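4-carboxymuconolactone decarboxylase (Sinorhizobium meliloti, PDB 4G9Q) is a trimeric, all-helical member of the carboxymuconolactone decarboxylase family that probably has peroxiredoxin-type activity, though its own reaction is not established. Local coordinates at residues I114-L117 / A118-G122; V181-T184 / T185-F189. One frame throughout, in Å; residues are numbered along the deposited sequence.

Contact 1 of 2, residues I114-L117 / A118-G122; sequences ITHL and AYYSG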
loop_
_atom_site.group_PDB
_atom_site.type_symbol
_atom_site.label_atom_id
_atom_site.label_comp_id
_atom_site.label_asym_id
_atom_site.label_seq_id
_atom_site.Cartn_x
_atom_site.Cartn_y
_atom_site.Cartn_z
ATOM N N ILE A 114 -9.586 -2.946 15.711
ATOM C CA ILE A 114 -8.278 -2.293 15.756
ATOM C C ILE A 114 -7.200 -3.262 16.266
ATOM O O ILE A 114 -6.151 -3.412 15.643
ATOM C CB ILE A 114 -8.349 -0.980 16.572
ATOM C CG1 ILE A 114 -9.250 0.014 15.825
ATOM C CG2 ILE A 114 -6.950 -0.391 16.796
ATOM C CD1 ILE A 114 -9.761 1.177 16.657
ATOM N N THR A 115 -7.479 -3.945 17.375
ATOM C CA THR A 115 -6.521 -4.900 17.934
ATOM C C THR A 115 -6.251 -6.062 16.983
ATOM O O THR A 115 -5.099 -6.477 16.803
ATOM C CB THR A 115 -6.994 -5.410 19.299
ATOM O OG1 THR A 115 -7.085 -4.294 20.192
ATOM C CG2 THR A 115 -6.026 -6.440 19.871
ATOM N N HIS A 116 -7.316 -6.582 16.377
ATOM C CA HIS A 116 -7.196 -7.671 15.428
ATOM C C HIS A 116 -6.323 -7.273 14.243
ATOM O O HIS A 116 -5.459 -8.039 13.813
ATOM C CB HIS A 116 -8.577 -8.115 14.932
ATOM C CG HIS A 116 -8.539 -9.377 14.134
ATOM N ND1 HIS A 116 -8.359 -10.614 14.714
ATOM C CD2 HIS A 116 -8.630 -9.594 12.800
ATOM C CE1 HIS A 116 -8.338 -11.540 13.771
ATOM N NE2 HIS A 116 -8.505 -10.948 12.601
ATOM N N LEU A 117 -6.546 -6.067 13.731
ATOM C CA LEU A 117 -5.807 -5.612 12.560
ATOM C C LEU A 117 -4.382 -5.149 12.856
ATOM O O LEU A 117 -3.591 -5.003 11.929
ATOM C CB LEU A 117 -6.606 -4.574 11.763
ATOM C CG LEU A 117 -7.898 -5.150 11.160
ATOM C CD1 LEU A 117 -8.583 -4.096 10.318
ATOM C CD2 LEU A 117 -7.647 -6.425 10.348
ATOM N N ALA A 118 -4.044 -4.953 14.134
ATOM C CA ALA A 118 -2.634 -4.773 14.515
ATOM C C ALA A 118 -1.834 -5.987 14.045
ATOM O O ALA A 118 -0.725 -5.856 13.513
ATOM C CB ALA A 118 -2.497 -4.593 16.019
ATOM N N TYR A 119 -2.424 -7.169 14.213
ATOM C CA TYR A 119 -1.781 -8.410 13.799
ATOM C C TYR A 119 -1.900 -8.663 12.301
ATOM O O TYR A 119 -0.943 -9.108 11.676
ATOM C CB TYR A 119 -2.361 -9.595 14.567
ATOM C CG TYR A 119 -2.024 -9.570 16.036
ATOM C CD1 TYR A 119 -0.852 -10.165 16.514
ATOM C CD2 TYR A 119 -2.878 -8.957 16.951
ATOM C CE1 TYR A 119 -0.543 -10.147 17.881
ATOM C CE2 TYR A 119 -2.575 -8.928 18.309
ATOM C CZ TYR A 119 -1.413 -9.520 18.765
ATOM O OH TYR A 119 -1.130 -9.492 20.107
ATOM N N TYR A 120 -3.068 -8.382 11.725
ATOM C CA TYR A 120 -3.317 -8.744 10.324
ATOM C C TYR A 120 -2.941 -7.688 9.295
ATOM O O TYR A 120 -2.596 -8.030 8.154
ATOM C CB TYR A 120 -4.744 -9.281 10.125
ATOM C CG TYR A 120 -4.825 -10.738 10.496
ATOM C CD1 TYR A 120 -4.542 -11.728 9.556
ATOM C CD2 TYR A 120 -5.125 -11.135 11.802
ATOM C CE1 TYR A 120 -4.581 -13.069 9.890
ATOM C CE2 TYR A 120 -5.173 -12.486 12.146
ATOM C CZ TYR A 120 -4.900 -13.444 11.187
ATOM O OH TYR A 120 -4.936 -14.779 11.506
ATOM N N SER A 121 -3.003 -6.418 9.686
ATOM C CA SER A 121 -2.605 -5.324 8.800
ATOM C C SER A 121 -1.243 -4.760 9.193
ATOM O O SER A 121 -0.495 -4.272 8.341
ATOM C CB SER A 121 -3.663 -4.222 8.776
ATOM O OG SER A 121 -4.901 -4.725 8.293
ATOM N N GLY A 122 -0.913 -4.839 10.475
ATOM C CA GLY A 122 0.378 -4.341 10.956
ATOM C C GLY A 122 0.198 -3.336 12.072
ATOM O O GLY A 122 -0.799 -2.613 12.109
#
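The C-terminal turn of helix 107-120, buried between helices of its own chain and a second subunit, brings H116 against Y120 and L117 against S121. The imidazole lies near parallel to the phenol, planes at 19°, but the two are slid apart until they barely overlap, centroids 4.8 Å from each other. Between the two rings the closest atoms are H116 NE2 and Y120 CD2, 3.5 Å apart, with CD2 over one face of the imidazole. With CG anti to the backbone N (chi1 -170°), the imidazole comes beside the carbonyl carbon, on the side where Y120 follows one turn later. Both polar ends are held from outside: H116 NE2 bonds to T207 OG1, and Y120 OH to W193 NE1. Next to this pair, the L117 CD2 methyl packs 4.1 Å from Y120 CB and 3.8 Å from S121 OG. Y119 instead turns an edge to the backbone, its CD2 3.3 Å from T115 O, while Y119 OH bonds to NH1 of R60 of the second subunit. The helix ends on L117 O, which accepts from S121 N at 2.7 Å and from G122 N at 3.1 Å. G122 then leaves helical geometry with positive phi, where a CB would press against the carbonyl O of S121, so the position calls for glycine. Two donors on one carbonyl thus close the helix, while the outside bonds probably fix the imidazole and phenol in rotation.

Contact 2 of 2, residues V181-T184 / T185-F189; sequences VQYT and TDYLF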
loop_
_atom_site.group_PDB
_atom_site.type_symbol
_atom_site.label_atom_id
_atom_site.label_comp_id
_atom_site.label_asym_id
_atom_site.label_seq_id
_atom_site.Cartn_x
_atom_site.Cartn_y
_atom_site.Cartn_z
ATOM N N VAL A 181 6.280 -19.336 13.493
ATOM C CA VAL A 181 5.367 -20.475 13.603
ATOM C C VAL A 181 4.796 -20.549 15.026
ATOM O O VAL A 181 3.579 -20.684 15.200
ATOM C CB VAL A 181 6.051 -21.792 13.158
ATOM C CG1 VAL A 181 5.199 -23.009 13.514
ATOM C CG2 VAL A 181 6.309 -21.755 11.652
ATOM N N GLN A 182 5.664 -20.406 16.029
ATOM C CA GLN A 182 5.228 -20.429 17.428
ATOM C C GLN A 182 4.289 -19.273 17.772
ATOM O O GLN A 182 3.271 -19.480 18.445
ATOM C CB GLN A 182 6.416 -20.478 18.396
ATOM C CG GLN A 182 6.028 -20.845 19.838
ATOM C CD GLN A 182 5.481 -22.264 19.964
ATOM O OE1 GLN A 182 6.150 -23.235 19.602
ATOM N NE2 GLN A 182 4.262 -22.388 20.479
ATOM N N TYR A 183 4.619 -18.067 17.308
ATOM C CA TYR A 183 3.754 -16.909 17.531
ATOM C C TYR A 183 2.389 -17.078 16.865
ATOM O O TYR A 183 1.364 -16.694 17.439
ATOM C CB TYR A 183 4.404 -15.632 17.009
ATOM C CG TYR A 183 5.515 -15.041 17.852
ATOM C CD1 TYR A 183 5.475 -15.068 19.251
ATOM C CD2 TYR A 183 6.593 -14.401 17.239
ATOM C CE1 TYR A 183 6.498 -14.492 20.007
ATOM C CE2 TYR A 183 7.611 -13.821 17.984
ATOM C CZ TYR A 183 7.562 -13.872 19.361
ATOM O OH TYR A 183 8.579 -13.288 20.086
ATOM N N THR A 184 2.372 -17.648 15.659
ATOM C CA THR A 184 1.113 -17.907 14.955
ATOM C C THR A 184 0.174 -18.738 15.840
ATOM O O THR A 184 -1.003 -18.402 16.010
ATOM C CB THR A 184 1.354 -18.606 13.596
ATOM O OG1 THR A 184 2.251 -17.809 12.813
ATOM C CG2 THR A 184 0.045 -18.790 12.827
ATOM N N THR A 185 0.715 -19.800 16.422
ATOM C CA THR A 185 -0.039 -20.646 17.347
ATOM C C THR A 185 -0.441 -19.901 18.623
ATOM O O THR A 185 -1.632 -19.826 18.955
ATOM C CB THR A 185 0.759 -21.914 17.707
ATOM O OG1 THR A 185 1.022 -22.653 16.510
ATOM C CG2 THR A 185 -0.026 -22.793 18.692
ATOM N N ASP A 186 0.548 -19.359 19.327
ATOM C CA ASP A 186 0.334 -18.789 20.663
ATOM C C ASP A 186 -0.419 -17.460 20.672
ATOM O O ASP A 186 -1.317 -17.261 21.500
ATOM C CB ASP A 186 1.663 -18.622 21.403
ATOM C CG ASP A 186 2.325 -19.951 21.741
ATOM O OD1 ASP A 186 1.640 -21.001 21.735
ATOM O OD2 ASP A 186 3.541 -19.930 22.027
ATOM N N TYR A 187 -0.050 -16.552 19.769
ATOM C CA TYR A 187 -0.650 -15.212 19.750
ATOM C C TYR A 187 -1.948 -15.163 18.961
ATOM O O TYR A 187 -2.876 -14.447 19.337
ATOM C CB TYR A 187 0.311 -14.176 19.158
ATOM C CG TYR A 187 1.509 -13.796 20.006
ATOM C CD1 TYR A 187 1.701 -14.313 21.291
ATOM C CD2 TYR A 187 2.445 -12.879 19.520
ATOM C CE1 TYR A 187 2.800 -13.933 22.056
ATOM C CE2 TYR A 187 3.542 -12.499 20.276
ATOM C CZ TYR A 187 3.716 -13.030 21.540
ATOM O OH TYR A 187 4.810 -12.644 22.286
ATOM N N LEU A 188 -2.012 -15.899 17.854
ATOM C CA LEU A 188 -3.186 -15.803 16.985
ATOM C C LEU A 188 -4.232 -16.871 17.260
ATOM O O LEU A 188 -5.326 -16.567 17.739
ATOM C CB LEU A 188 -2.803 -15.805 15.501
ATOM C CG LEU A 188 -1.823 -14.753 14.982
ATOM C CD1 LEU A 188 -1.834 -14.786 13.462
ATOM C CD2 LEU A 188 -2.153 -13.360 15.476
ATOM N N PHE A 189 -3.905 -18.123 16.955
ATOM C CA PHE A 189 -4.933 -19.155 16.985
ATOM C C PHE A 189 -5.335 -19.633 18.379
ATOM O O PHE A 189 -6.468 -20.063 18.569
ATOM C CB PHE A 189 -4.598 -20.289 16.012
ATOM C CG PHE A 189 -4.702 -19.865 14.581
ATOM C CD1 PHE A 189 -5.946 -19.769 13.965
ATOM C CD2 PHE A 189 -3.569 -19.489 13.871
ATOM C CE1 PHE A 189 -6.058 -19.338 12.647
ATOM C CE2 PHE A 189 -3.668 -19.066 12.550
ATOM C CZ PHE A 189 -4.912 -18.992 11.939
#
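One face of the Y187 ring carries Y183: CD1 of Y183 sits 3.4 Å from Y187 CE2, above the plane and offset toward the rim. The two phenols form an offset stack, centroids 4.6 Å apart and planes at 23°, and lie side by side pointing the same way. On another side of the helix, T184 CG2 lies in the plane of the F189 ring at its edge, 3.7 Å from CE2 of F189. Y183 OH is bonded to D64 of the second subunit, and F246 of that subunit meets the Y183 ring edge-to-face. T184 OG1 bonds to L180 O and to W250 of the second subunit. The Q182 chain starts with CG anti to the backbone N (chi1 -166°) and bends at chi2, which brings NE2 to D186, where it donates to OD2 at 3.0 Å. The carboxylate is met from above its plane, 42° out of it. In the backbone, the helix widens into a pi-type turn at 185-189, with F189 N bonded to T184 O, five residues back, at 3.1 Å; the bonds from L188 N to Y183 O and T184 O are both weak. The amide-carboxylate bond ties neighbouring turns near the solvent, whereas Y183, through its hydroxyl and ring, and Y187, packed on R60 of the second subunit, make this turn part of the trimer interface.

Contact 1 comes first along the chain, at the end of helix 107-120, and contact 2 follows on helix 178-192; they belong to the first and second carboxymuconolactone decarboxylase family regions respectively. Their centres are about 14 Å apart, on the same side of the chain's centre, with contact 1 the deeper of the two. The helices meet directly through L188, whose CD2 packs 3.6 Å from Y119 CD1 and whose CD1 lies 3.7 Å from Y120 OH. W193 joins them again: it meets the H116 ring edge-to-face, bonds to Y120 OH through NE1 and stacks on F189. R60 and W250 of the second subunit each touch both contacts, so packing between the two family regions and trimer assembly converge here.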